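Local coordinates for CCHC-type domain-containing protein (Trypanosoma brucei brucei, PDB 7C45) that binds single-stranded RNA next to bound metal ions and probably trims guide RNAs as a 3'-5' exonuclease, at residues 125-130 with 213-218; 129-134 with 206-211; 137-142 with 243-248; 146-151 with 196-201. All blocks are in the same frame, centred on the assembly; numbering follows the deposited sequence.

Interaction 1: residues 125-130 with 213-218. With nucleotides of chain B.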
# COMPACT_ATOMS: atom_id res chain seq x y z
N GLN A 125 -1.43 3.45 2.60
CA GLN A 125 -0.85 3.33 3.94
C GLN A 125 -0.90 4.66 4.65
O GLN A 125 -1.30 4.74 5.82
CB GLN A 125 0.59 2.83 3.87
CG GLN A 125 1.18 2.50 5.23
CD GLN A 125 2.68 2.22 5.16
OE1 GLN A 125 3.45 3.04 4.70
NE2 GLN A 125 3.08 1.02 5.59
N VAL A 126 -0.49 5.73 3.95
CA VAL A 126 -0.57 7.08 4.50
C VAL A 126 -2.02 7.44 4.84
O VAL A 126 -2.29 8.04 5.89
CB VAL A 126 0.05 8.10 3.52
CG1 VAL A 126 -0.14 9.51 4.00
CG2 VAL A 126 1.55 7.81 3.36
N PHE A 127 -2.97 7.08 3.96
CA PHE A 127 -4.39 7.29 4.24
C PHE A 127 -4.77 6.68 5.58
O PHE A 127 -5.36 7.35 6.45
CB PHE A 127 -5.25 6.69 3.11
CG PHE A 127 -6.56 7.44 2.85
CD1 PHE A 127 -7.35 7.86 3.89
CD2 PHE A 127 -6.95 7.72 1.56
CE1 PHE A 127 -8.56 8.54 3.65
CE2 PHE A 127 -8.14 8.42 1.29
CZ PHE A 127 -8.94 8.82 2.35
N PHE A 128 -4.39 5.42 5.80
CA PHE A 128 -4.74 4.77 7.05
C PHE A 128 -4.06 5.45 8.23
O PHE A 128 -4.69 5.67 9.27
CB PHE A 128 -4.36 3.29 7.01
CG PHE A 128 -4.85 2.50 8.21
CD1 PHE A 128 -6.17 2.08 8.27
CD2 PHE A 128 -4.01 2.21 9.26
CE1 PHE A 128 -6.63 1.37 9.36
CE2 PHE A 128 -4.46 1.48 10.35
CZ PHE A 128 -5.77 1.06 10.40
N THR A 129 -2.78 5.82 8.08
CA THR A 129 -2.12 6.56 9.16
C THR A 129 -2.82 7.89 9.43
O THR A 129 -3.01 8.26 10.59
CB THR A 129 -0.65 6.77 8.82
OG1 THR A 129 -0.02 5.50 8.76
CG2 THR A 129 0.03 7.61 9.91
N ALA A 130 -3.24 8.61 8.38
CA ALA A 130 -3.87 9.91 8.57
C ALA A 130 -5.15 9.79 9.38
O ALA A 130 -5.48 10.67 10.18
CB ALA A 130 -4.16 10.56 7.22
N VAL A 213 -8.70 14.33 -0.77
CA VAL A 213 -7.87 15.39 -1.36
C VAL A 213 -6.69 15.71 -0.44
O VAL A 213 -5.56 15.93 -0.90
CB VAL A 213 -8.73 16.63 -1.63
CG1 VAL A 213 -7.85 17.78 -1.95
CG2 VAL A 213 -9.69 16.39 -2.76
N ALA A 214 -6.94 15.75 0.87
CA ALA A 214 -5.87 16.00 1.82
C ALA A 214 -4.79 14.93 1.72
O ALA A 214 -3.60 15.24 1.72
CB ALA A 214 -6.41 16.03 3.25
N VAL A 215 -5.20 13.67 1.62
CA VAL A 215 -4.22 12.60 1.54
C VAL A 215 -3.52 12.61 0.18
O VAL A 215 -2.34 12.25 0.07
CB VAL A 215 -4.87 11.24 1.82
CG1 VAL A 215 -3.83 10.15 1.84
CG2 VAL A 215 -5.60 11.28 3.17
N GLU A 216 -4.22 13.04 -0.87
CA GLU A 216 -3.56 13.16 -2.17
C GLU A 216 -2.44 14.19 -2.09
O GLU A 216 -1.35 13.97 -2.62
CB GLU A 216 -4.58 13.57 -3.25
CG GLU A 216 -5.46 12.44 -3.77
CD GLU A 216 -6.46 12.92 -4.83
OE1 GLU A 216 -6.87 14.08 -4.77
OE2 GLU A 216 -6.79 12.13 -5.73
N ARG A 217 -2.71 15.32 -1.43
CA ARG A 217 -1.69 16.36 -1.29
C ARG A 217 -0.53 15.88 -0.43
O ARG A 217 0.64 16.12 -0.75
CB ARG A 217 -2.32 17.64 -0.71
CG ARG A 217 -3.33 18.31 -1.65
CD ARG A 217 -2.69 18.69 -2.97
NE ARG A 217 -2.76 17.61 -3.95
CZ ARG A 217 -1.83 17.33 -4.86
NH1 ARG A 217 -2.01 16.32 -5.70
NH2 ARG A 217 -0.72 18.06 -4.93
N LEU A 218 -0.85 15.15 0.63
CA LEU A 218 0.21 14.62 1.48
C LEU A 218 1.04 13.59 0.71
O LEU A 218 2.28 13.61 0.76
CB LEU A 218 -0.40 14.02 2.74
CG LEU A 218 0.52 13.27 3.71
CD1 LEU A 218 1.72 14.13 4.17
CD2 LEU A 218 -0.28 12.79 4.91
P U B 8 6.50 -3.17 10.29
OP1 U B 8 7.88 -3.20 10.82
OP2 U B 8 5.39 -2.92 11.25
O5' U B 8 6.51 -2.13 9.10
C5' U B 8 5.36 -1.36 8.79
C4' U B 8 5.61 -0.53 7.57
O4' U B 8 6.73 0.36 7.81
C3' U B 8 5.99 -1.27 6.30
O3' U B 8 4.86 -1.79 5.64
C2' U B 8 6.72 -0.20 5.50
O2' U B 8 5.79 0.70 4.90
C1' U B 8 7.45 0.55 6.61
N1 U B 8 8.82 0.05 6.85
C2 U B 8 9.81 0.50 6.02
O2 U B 8 9.58 1.23 5.08
N3 U B 8 11.07 0.02 6.31
C4 U B 8 11.38 -0.82 7.37
O4 U B 8 12.55 -1.18 7.55
C5 U B 8 10.29 -1.21 8.21
C6 U B 8 9.06 -0.76 7.92

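Interaction 2: residues 129-134 with 206-211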
# COMPACT_ATOMS: atom_id res chain seq x y z
N THR A 129 -2.78 5.82 8.08
CA THR A 129 -2.12 6.56 9.16
C THR A 129 -2.82 7.89 9.43
O THR A 129 -3.01 8.26 10.59
CB THR A 129 -0.65 6.77 8.82
OG1 THR A 129 -0.02 5.50 8.76
CG2 THR A 129 0.03 7.61 9.91
N ALA A 130 -3.24 8.61 8.38
CA ALA A 130 -3.87 9.91 8.57
C ALA A 130 -5.15 9.79 9.38
O ALA A 130 -5.48 10.67 10.18
CB ALA A 130 -4.16 10.56 7.22
N ILE A 131 -5.87 8.69 9.18
CA ILE A 131 -7.07 8.41 9.97
C ILE A 131 -6.69 8.23 11.43
O ILE A 131 -7.29 8.83 12.33
CB ILE A 131 -7.80 7.18 9.41
CG1 ILE A 131 -8.39 7.52 8.03
CG2 ILE A 131 -8.88 6.67 10.38
CD1 ILE A 131 -8.94 6.33 7.28
N GLN A 132 -5.67 7.40 11.70
CA GLN A 132 -5.22 7.22 13.08
C GLN A 132 -4.71 8.52 13.68
O GLN A 132 -4.85 8.73 14.89
CB GLN A 132 -4.11 6.17 13.17
CG GLN A 132 -4.46 4.91 12.46
CD GLN A 132 -5.85 4.44 12.78
OE1 GLN A 132 -6.24 4.32 13.95
NE2 GLN A 132 -6.61 4.17 11.76
N TRP A 133 -4.09 9.36 12.87
CA TRP A 133 -3.63 10.65 13.35
C TRP A 133 -4.80 11.54 13.75
O TRP A 133 -4.80 12.12 14.84
CB TRP A 133 -2.79 11.35 12.28
CG TRP A 133 -2.42 12.74 12.64
CD1 TRP A 133 -2.98 13.90 12.18
CD2 TRP A 133 -1.45 13.12 13.60
NE1 TRP A 133 -2.38 14.98 12.78
CE2 TRP A 133 -1.44 14.53 13.65
CE3 TRP A 133 -0.57 12.40 14.40
CZ2 TRP A 133 -0.58 15.22 14.49
CZ3 TRP A 133 0.28 13.09 15.22
CH2 TRP A 133 0.26 14.49 15.27
N LYS A 134 -5.80 11.68 12.87
CA LYS A 134 -6.94 12.54 13.16
C LYS A 134 -7.69 12.07 14.40
O LYS A 134 -8.15 12.89 15.21
CB LYS A 134 -7.89 12.60 11.97
CG LYS A 134 -9.14 13.40 12.22
CD LYS A 134 -9.87 13.69 10.94
CE LYS A 134 -11.06 14.59 11.20
NZ LYS A 134 -10.56 15.96 11.42
N LYS A 206 -18.07 8.24 2.25
CA LYS A 206 -18.54 9.42 2.96
C LYS A 206 -18.20 9.37 4.45
O LYS A 206 -17.94 10.42 5.05
CB LYS A 206 -20.05 9.58 2.75
N ASP A 207 -18.16 8.18 5.05
CA ASP A 207 -17.97 8.05 6.48
C ASP A 207 -16.51 7.84 6.90
O ASP A 207 -16.25 7.49 8.06
CB ASP A 207 -18.84 6.91 7.01
CG ASP A 207 -20.32 7.14 6.72
OD1 ASP A 207 -20.77 6.85 5.59
OD2 ASP A 207 -21.04 7.61 7.62
N VAL A 208 -15.54 8.04 6.00
CA VAL A 208 -14.13 8.06 6.40
C VAL A 208 -13.83 9.49 6.83
O VAL A 208 -14.18 10.42 6.10
CB VAL A 208 -13.21 7.58 5.26
CG1 VAL A 208 -11.74 7.90 5.54
CG2 VAL A 208 -13.37 6.10 5.09
N PRO A 209 -13.20 9.73 7.98
CA PRO A 209 -13.10 11.09 8.53
C PRO A 209 -11.95 11.95 8.03
O PRO A 209 -11.77 13.06 8.54
CB PRO A 209 -12.93 10.80 10.02
CG PRO A 209 -12.16 9.56 10.05
CD PRO A 209 -12.61 8.73 8.89
N VAL A 210 -11.15 11.46 7.08
CA VAL A 210 -10.11 12.26 6.45
C VAL A 210 -10.45 12.40 4.97
O VAL A 210 -10.92 11.44 4.35
CB VAL A 210 -8.72 11.61 6.64
CG1 VAL A 210 -7.65 12.45 5.98
CG2 VAL A 210 -8.44 11.49 8.13
N ASP A 211 -10.24 13.60 4.43
CA ASP A 211 -10.58 13.90 3.04
C ASP A 211 -9.56 13.29 2.08
O ASP A 211 -8.36 13.38 2.31
CB ASP A 211 -10.61 15.43 2.82
CG ASP A 211 -11.71 16.12 3.62
OD1 ASP A 211 -12.83 15.57 3.68
OD2 ASP A 211 -11.46 17.23 4.16

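Interaction 3: residues 137-142 with 243-248. With nucleotides of chain B.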
# COMPACT_ATOMS: atom_id res chain seq x y z
N SER A 137 -3.88 10.85 17.23
CA SER A 137 -2.52 11.40 17.22
C SER A 137 -1.48 10.29 17.09
O SER A 137 -0.37 10.39 17.63
CB SER A 137 -2.23 12.26 18.45
OG SER A 137 -3.11 13.36 18.52
N VAL A 138 -1.84 9.23 16.38
CA VAL A 138 -0.95 8.12 16.08
C VAL A 138 -0.42 8.34 14.66
O VAL A 138 -1.21 8.56 13.73
CB VAL A 138 -1.69 6.78 16.20
CG1 VAL A 138 -0.93 5.67 15.48
CG2 VAL A 138 -1.92 6.43 17.68
N ASN A 139 0.91 8.29 14.51
CA ASN A 139 1.56 8.45 13.20
C ASN A 139 2.27 7.19 12.72
O ASN A 139 3.08 7.25 11.80
CB ASN A 139 2.55 9.62 13.22
CG ASN A 139 3.82 9.30 13.98
OD1 ASN A 139 3.81 8.52 14.93
ND2 ASN A 139 4.94 9.90 13.54
N ARG A 140 1.95 6.04 13.29
CA ARG A 140 2.53 4.77 12.88
C ARG A 140 2.12 4.39 11.46
O ARG A 140 0.96 4.53 11.06
CB ARG A 140 2.09 3.69 13.86
CG ARG A 140 2.55 2.29 13.57
CD ARG A 140 2.10 1.40 14.71
NE ARG A 140 2.79 0.11 14.72
CZ ARG A 140 2.82 -0.70 15.77
NH1 ARG A 140 3.46 -1.86 15.69
NH2 ARG A 140 2.21 -0.35 16.89
N ARG A 141 3.07 3.85 10.70
CA ARG A 141 2.78 3.16 9.45
C ARG A 141 2.53 1.68 9.75
O ARG A 141 3.42 0.99 10.26
CB ARG A 141 3.93 3.29 8.46
CG ARG A 141 4.17 4.68 7.92
CD ARG A 141 5.37 4.65 6.95
NE ARG A 141 5.69 5.96 6.41
CZ ARG A 141 5.20 6.43 5.27
NH1 ARG A 141 4.38 5.68 4.53
NH2 ARG A 141 5.54 7.63 4.87
N SER A 142 1.35 1.21 9.42
CA SER A 142 1.01 -0.19 9.62
C SER A 142 1.24 -0.97 8.34
O SER A 142 1.14 -0.44 7.23
CB SER A 142 -0.43 -0.34 10.10
OG SER A 142 -0.53 0.22 11.39
N VAL A 243 4.93 8.24 9.88
CA VAL A 243 4.67 9.37 9.00
C VAL A 243 5.02 10.62 9.79
O VAL A 243 4.53 10.80 10.91
CB VAL A 243 3.21 9.40 8.52
CG1 VAL A 243 2.93 10.68 7.78
CG2 VAL A 243 2.91 8.19 7.65
N ASN A 244 5.89 11.43 9.21
CA ASN A 244 6.30 12.73 9.73
C ASN A 244 5.13 13.48 10.37
O ASN A 244 4.13 13.74 9.71
CB ASN A 244 6.88 13.51 8.54
CG ASN A 244 7.47 14.80 8.91
OD1 ASN A 244 6.79 15.64 9.46
ND2 ASN A 244 8.75 14.99 8.61
N ARG A 245 5.22 13.78 11.68
CA ARG A 245 4.12 14.49 12.36
C ARG A 245 3.91 15.89 11.80
O ARG A 245 2.77 16.36 11.70
CB ARG A 245 4.35 14.57 13.87
CG ARG A 245 4.38 13.25 14.56
CD ARG A 245 4.27 13.41 16.07
NE ARG A 245 4.28 12.11 16.71
CZ ARG A 245 5.38 11.39 16.89
NH1 ARG A 245 5.31 10.20 17.48
NH2 ARG A 245 6.56 11.86 16.51
N ALA A 246 4.99 16.59 11.45
CA ALA A 246 4.81 17.93 10.91
C ALA A 246 4.01 17.91 9.61
O ALA A 246 3.16 18.77 9.39
CB ALA A 246 6.16 18.61 10.71
N TRP A 247 4.26 16.93 8.74
CA TRP A 247 3.46 16.84 7.52
C TRP A 247 2.01 16.50 7.84
O TRP A 247 1.09 17.01 7.20
CB TRP A 247 4.05 15.82 6.55
CG TRP A 247 5.30 16.29 5.92
CD1 TRP A 247 5.98 17.46 6.18
CD2 TRP A 247 6.03 15.63 4.89
NE1 TRP A 247 7.10 17.54 5.39
CE2 TRP A 247 7.14 16.43 4.59
CE3 TRP A 247 5.84 14.43 4.20
CZ2 TRP A 247 8.07 16.07 3.61
CZ3 TRP A 247 6.77 14.08 3.25
CH2 TRP A 247 7.87 14.89 2.97
N LEU A 248 1.78 15.63 8.82
CA LEU A 248 0.40 15.33 9.23
C LEU A 248 -0.30 16.58 9.73
O LEU A 248 -1.44 16.87 9.34
CB LEU A 248 0.41 14.25 10.31
CG LEU A 248 0.67 12.82 9.79
CD1 LEU A 248 1.00 11.86 10.91
CD2 LEU A 248 -0.50 12.30 9.02
P U B 6 1.86 -5.93 18.81
OP1 U B 6 2.77 -7.08 18.98
OP2 U B 6 2.31 -4.58 19.20
O5' U B 6 1.43 -5.82 17.29
C5' U B 6 0.86 -6.93 16.61
C4' U B 6 1.00 -6.76 15.12
O4' U B 6 0.13 -5.69 14.67
C3' U B 6 2.40 -6.39 14.63
O3' U B 6 2.58 -6.94 13.33
C2' U B 6 2.32 -4.87 14.51
O2' U B 6 3.24 -4.28 13.61
C1' U B 6 0.90 -4.69 14.03
N1 U B 6 0.33 -3.39 14.36
C2 U B 6 0.19 -2.49 13.33
O2 U B 6 0.52 -2.74 12.18
N3 U B 6 -0.38 -1.29 13.67
C4 U B 6 -0.78 -0.91 14.93
O4 U B 6 -1.26 0.22 15.07
C5 U B 6 -0.58 -1.90 15.95
C6 U B 6 -0.04 -3.08 15.65

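Interaction 4: residues 146-151 with 196-201. With nucleotides of chain B.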
# COMPACT_ATOMS: atom_id res chain seq x y z
N TYR A 146 -2.12 -5.77 8.68
CA TYR A 146 -2.87 -5.03 9.69
C TYR A 146 -3.91 -4.11 9.06
O TYR A 146 -5.05 -4.01 9.54
CB TYR A 146 -1.91 -4.23 10.56
CG TYR A 146 -2.58 -3.53 11.73
CD1 TYR A 146 -3.19 -2.30 11.57
CD2 TYR A 146 -2.60 -4.12 12.98
CE1 TYR A 146 -3.81 -1.68 12.63
CE2 TYR A 146 -3.20 -3.50 14.05
CZ TYR A 146 -3.81 -2.28 13.87
OH TYR A 146 -4.42 -1.66 14.93
N VAL A 147 -3.53 -3.39 8.00
CA VAL A 147 -4.49 -2.49 7.38
C VAL A 147 -5.61 -3.28 6.74
O VAL A 147 -6.78 -2.90 6.83
CB VAL A 147 -3.80 -1.58 6.36
CG1 VAL A 147 -4.86 -0.70 5.69
CG2 VAL A 147 -2.76 -0.76 7.03
N LEU A 148 -5.28 -4.40 6.08
CA LEU A 148 -6.31 -5.22 5.47
C LEU A 148 -7.35 -5.66 6.50
O LEU A 148 -8.55 -5.55 6.27
CB LEU A 148 -5.67 -6.41 4.77
CG LEU A 148 -5.32 -6.19 3.30
CD1 LEU A 148 -4.61 -7.44 2.79
CD2 LEU A 148 -6.59 -5.90 2.49
N LYS A 149 -6.88 -6.12 7.66
CA LYS A 149 -7.78 -6.63 8.70
C LYS A 149 -8.63 -5.51 9.29
O LYS A 149 -9.86 -5.65 9.44
CB LYS A 149 -6.96 -7.32 9.79
CG LYS A 149 -7.75 -7.94 10.93
CD LYS A 149 -6.88 -8.98 11.63
CE LYS A 149 -7.01 -8.95 13.15
NZ LYS A 149 -8.40 -9.19 13.59
N SER A 150 -8.00 -4.39 9.61
CA SER A 150 -8.74 -3.30 10.24
C SER A 150 -9.72 -2.64 9.27
O SER A 150 -10.81 -2.24 9.67
CB SER A 150 -7.78 -2.28 10.81
OG SER A 150 -8.48 -1.11 11.17
N VAL A 151 -9.35 -2.51 7.99
CA VAL A 151 -10.21 -1.79 7.06
C VAL A 151 -11.22 -2.71 6.38
O VAL A 151 -12.40 -2.36 6.26
CB VAL A 151 -9.36 -1.06 6.00
CG1 VAL A 151 -10.26 -0.50 4.95
CG2 VAL A 151 -8.55 0.06 6.66
N LEU A 196 -6.19 -2.30 -4.54
CA LEU A 196 -7.38 -1.86 -5.25
C LEU A 196 -8.62 -2.08 -4.39
O LEU A 196 -9.50 -1.21 -4.30
CB LEU A 196 -7.49 -2.57 -6.61
CG LEU A 196 -8.60 -2.09 -7.55
CD1 LEU A 196 -8.35 -0.67 -8.01
CD2 LEU A 196 -8.79 -3.03 -8.75
N LEU A 197 -8.70 -3.21 -3.70
CA LEU A 197 -9.89 -3.43 -2.89
C LEU A 197 -9.92 -2.47 -1.70
O LEU A 197 -10.99 -2.00 -1.31
CB LEU A 197 -9.97 -4.88 -2.45
CG LEU A 197 -9.15 -5.50 -1.33
CD1 LEU A 197 -9.79 -5.28 0.05
CD2 LEU A 197 -8.96 -6.97 -1.60
N LEU A 198 -8.74 -2.16 -1.12
CA LEU A 198 -8.70 -1.21 -0.02
C LEU A 198 -9.17 0.17 -0.45
O LEU A 198 -9.75 0.90 0.37
CB LEU A 198 -7.27 -1.10 0.52
CG LEU A 198 -6.91 -2.26 1.46
CD1 LEU A 198 -5.41 -2.24 1.78
CD2 LEU A 198 -7.75 -2.23 2.75
N SER A 199 -8.90 0.55 -1.70
CA SER A 199 -9.35 1.86 -2.18
C SER A 199 -10.86 1.95 -2.15
O SER A 199 -11.40 3.04 -1.96
CB SER A 199 -8.83 2.14 -3.58
OG SER A 199 -9.46 1.27 -4.52
N ASN A 200 -11.56 0.82 -2.30
CA ASN A 200 -13.02 0.84 -2.26
C ASN A 200 -13.52 1.20 -0.87
O ASN A 200 -14.61 1.77 -0.73
CB ASN A 200 -13.58 -0.52 -2.67
CG ASN A 200 -13.50 -0.76 -4.17
OD1 ASN A 200 -13.43 0.19 -4.96
ND2 ASN A 200 -13.52 -2.03 -4.56
N TYR A 201 -12.76 0.88 0.16
CA TYR A 201 -13.17 1.19 1.51
C TYR A 201 -12.76 2.59 1.92
O TYR A 201 -13.47 3.23 2.70
CB TYR A 201 -12.57 0.19 2.49
CG TYR A 201 -13.14 -1.20 2.40
CD1 TYR A 201 -12.63 -2.13 1.49
CD2 TYR A 201 -14.16 -1.60 3.24
CE1 TYR A 201 -13.14 -3.40 1.42
CE2 TYR A 201 -14.67 -2.86 3.18
CZ TYR A 201 -14.15 -3.76 2.28
OH TYR A 201 -14.67 -5.02 2.24
P U B 6 1.86 -5.93 18.81
OP1 U B 6 2.77 -7.08 18.98
OP2 U B 6 2.31 -4.58 19.20
O5' U B 6 1.43 -5.82 17.29
C5' U B 6 0.86 -6.93 16.61
C4' U B 6 1.00 -6.76 15.12
O4' U B 6 0.13 -5.69 14.67
C3' U B 6 2.40 -6.39 14.63
O3' U B 6 2.58 -6.94 13.33
C2' U B 6 2.32 -4.87 14.51
O2' U B 6 3.24 -4.28 13.61
C1' U B 6 0.90 -4.69 14.03
N1 U B 6 0.33 -3.39 14.36
C2 U B 6 0.19 -2.49 13.33
O2 U B 6 0.52 -2.74 12.18
N3 U B 6 -0.38 -1.29 13.67
C4 U B 6 -0.78 -0.91 14.93
O4 U B 6 -1.26 0.22 15.07
C5 U B 6 -0.58 -1.90 15.95
C6 U B 6 -0.04 -3.08 15.65

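Interaction 1: residues 125-130 with 213-218
Gln125 NE2 donates to the ribose O2' of U8 of chain B at 2.8 Å, a fairly straight bond (159°) that is joined by a weak one to O3' of the same sugar; Ser142 O takes a further bond from this amide nitrogen, and Arg141 NH1 holds OE1. An extended chain carries the amide from helix 124-136 out to the RNA. The neighbouring face of that helix meets helix 212-226; the axes of segments 125-130 and 213-218 approach to 9.8 Å, their directions 122° apart. Val215 fills the crossing. With Val215 CG1 anti to the backbone N (chi1 -176°), Val215 CG2 lies over the centre of the Phe127 ring, a CH-pi contact of 3.9 Å to the ring centroid, while Val215 CG1 rests on Phe127 CA at 3.8 Å. Further along, Val126 CG1 presses on Leu218 CD2 at 3.4 Å, tighter than usual for two methyls, and Ala130 CB closes the far side against Val215. No hydrogen bond links 125-130 to 213-218. One helix thus turns an apolar face to a helical neighbour and a polar end to a ribose 2'-hydroxyl, an arrangement consistent with RNA binding in a DnaQ-like (RNase H-clan) exonuclease fold.

Interaction 2: residues 129-134 with 206-211
The helical turn around Ile131 runs beside the irregular segment 206-211, with Ile131 CA and Val210 CA 6.0 Å apart; Val208 and Val210 have extended backbones and Pro209 between them makes the bend. Val210 is the main wedge. One of its methyls, Val210 CG2, settles on the helix backbone, 3.8 Å from Ile131 CA and 3.7 Å from Ala130 O, an oxygen already taken by Lys134 N within the helix. The other, CG1, points back to Ala130 CB. Because Ile131 has CG1 beside the backbone N (chi1 -69°) and the chain then extends, its CD1 is carried out to Val208 CG1 at 3.7 Å, the two side chains meeting at about a right angle, while its CG2 branch looks loosely toward the Pro209 ring. Lys134 closes the other end. Its aliphatic chain runs past Val210 in the opposite sense, and Lys134 CD and CE lie against the carbonyl oxygen of Pro209, each 3.1 Å from Pro209 O; the chain then bends at its last torsion. These are carbon-to-oxygen contacts, and no hydrogen bond crosses between the segments. Ile252 adds to the buried side, touching both Ala130 and Val210, whereas Pro209 and Lys134 form the solvent-facing margin. The result is a valine-proline-valine segment packed along a helix, by which the connection between helices 182-202 and 212-226 is fitted to helix 124-136 on the flank of the exonuclease fold.

Interaction 3: residues 137-142 with 243-248
The connection between helices 124-136 and 144-152 meets the capped start of helix 245-251 through Asn139, which pairs with Val243 twice. Val243 N donates to Asn139 O at 2.8 Å, and Asn139 ND2 returns a bond of 2.8 Å to Val243 O, reaching it from above the carbonyl plane. CG of Asn139, between its backbone N and carbonyl carbon (chi1 74°), turns the amide back to Val243; Glu242 OE1 also accepts from ND2. Arg245 crosses over this amide, its guanidinium 31° from the amide plane with ND2 over its centre, and Leu248 CD1 packs on Asn139 CB from the helix side. Next along, Arg141 lays one guanidinium face on Val243 CG2, 3.7 Å from Arg141 CZ, while its NE donates to Glu242 O and its NH2 forms a salt bridge with Asp237. Asn244 OD1 caps the helix by accepting from Trp247 N. On the RNA side, N3 of U6 of chain B donates to Ser142 OG at 2.7 Å, nearly straight (165°), and the Arg140 guanidinium spreads over the base with C5 beneath its rim. With its N3 bonded to Ser142 and Arg140 over its face, U6 is held as an unpaired base in the RNA-binding surface beside the exonuclease fold.

Interaction 4: residues 146-151 with 196-201
Leu198 projects between Leu148 and Val151 and makes most of the contact between helices 144-152 and 182-202. Leu148 CD2 meets Leu198 CG at 3.8 Å, the two side chains crossing at about a right angle, and Val151 CG1 touches Leu198 CD2 at the same distance of 3.8 Å. With that CG1 anti to the backbone N (chi1 172°), Val151 CG1 also presses on Tyr201 CB at 3.4 Å, the closest carbon pair across the interface. Leu197 CD1 and Val147 CG1 add looser methyl contacts to Leu148 and Leu198 respectively. The axes of the two segments come no closer than 10.7 Å, at 39°, and these branched chains fill the gap. In the next shell Phe128 of helix 124-136 covers Val147 and Val151, and Leu124 touches Leu198. Farther out, Tyr146 turns a ring face to the base of U6 of chain B, whose N3 sits 3.4 Å above the ring plane; the base is thereby held between Tyr146 and Arg140 on opposite faces, and Arg292 makes a cation-pi contact with the same tyrosine. Helix 182-202 carries Asp191, a ligand of the bound calcium. No hydrogen bond crosses between the segments, so their contact is one of apolar fit, between a helix that meets an RNA base and one that carries a metal ligand.

In the fold
Starting from the N terminus, helix 124-136 supplies the first side of interactions 1 and 2, which overlap at Thr129 and Ala130; the connection after it supplies interaction 3, and helix 144-152 interaction 4. The returning chain closes the loops in another order: interaction 4 at 196-201, 2 at 206-211, 1 at 213-218 and 3 at 243-248. Interaction 4 therefore lies within the spans of the other three, while interaction 3 crosses both 1 and 2. Phe128 bridges interactions 1 and 4, and Thr129, bonded to Arg140 O, bridges 1 and 3. Together they tie helix 182-202 to helix 144-152, loop 206-211 and helix 212-226 to helix 124-136, and the start of helix 245-251 to the connection between helices 124-136 and 144-152.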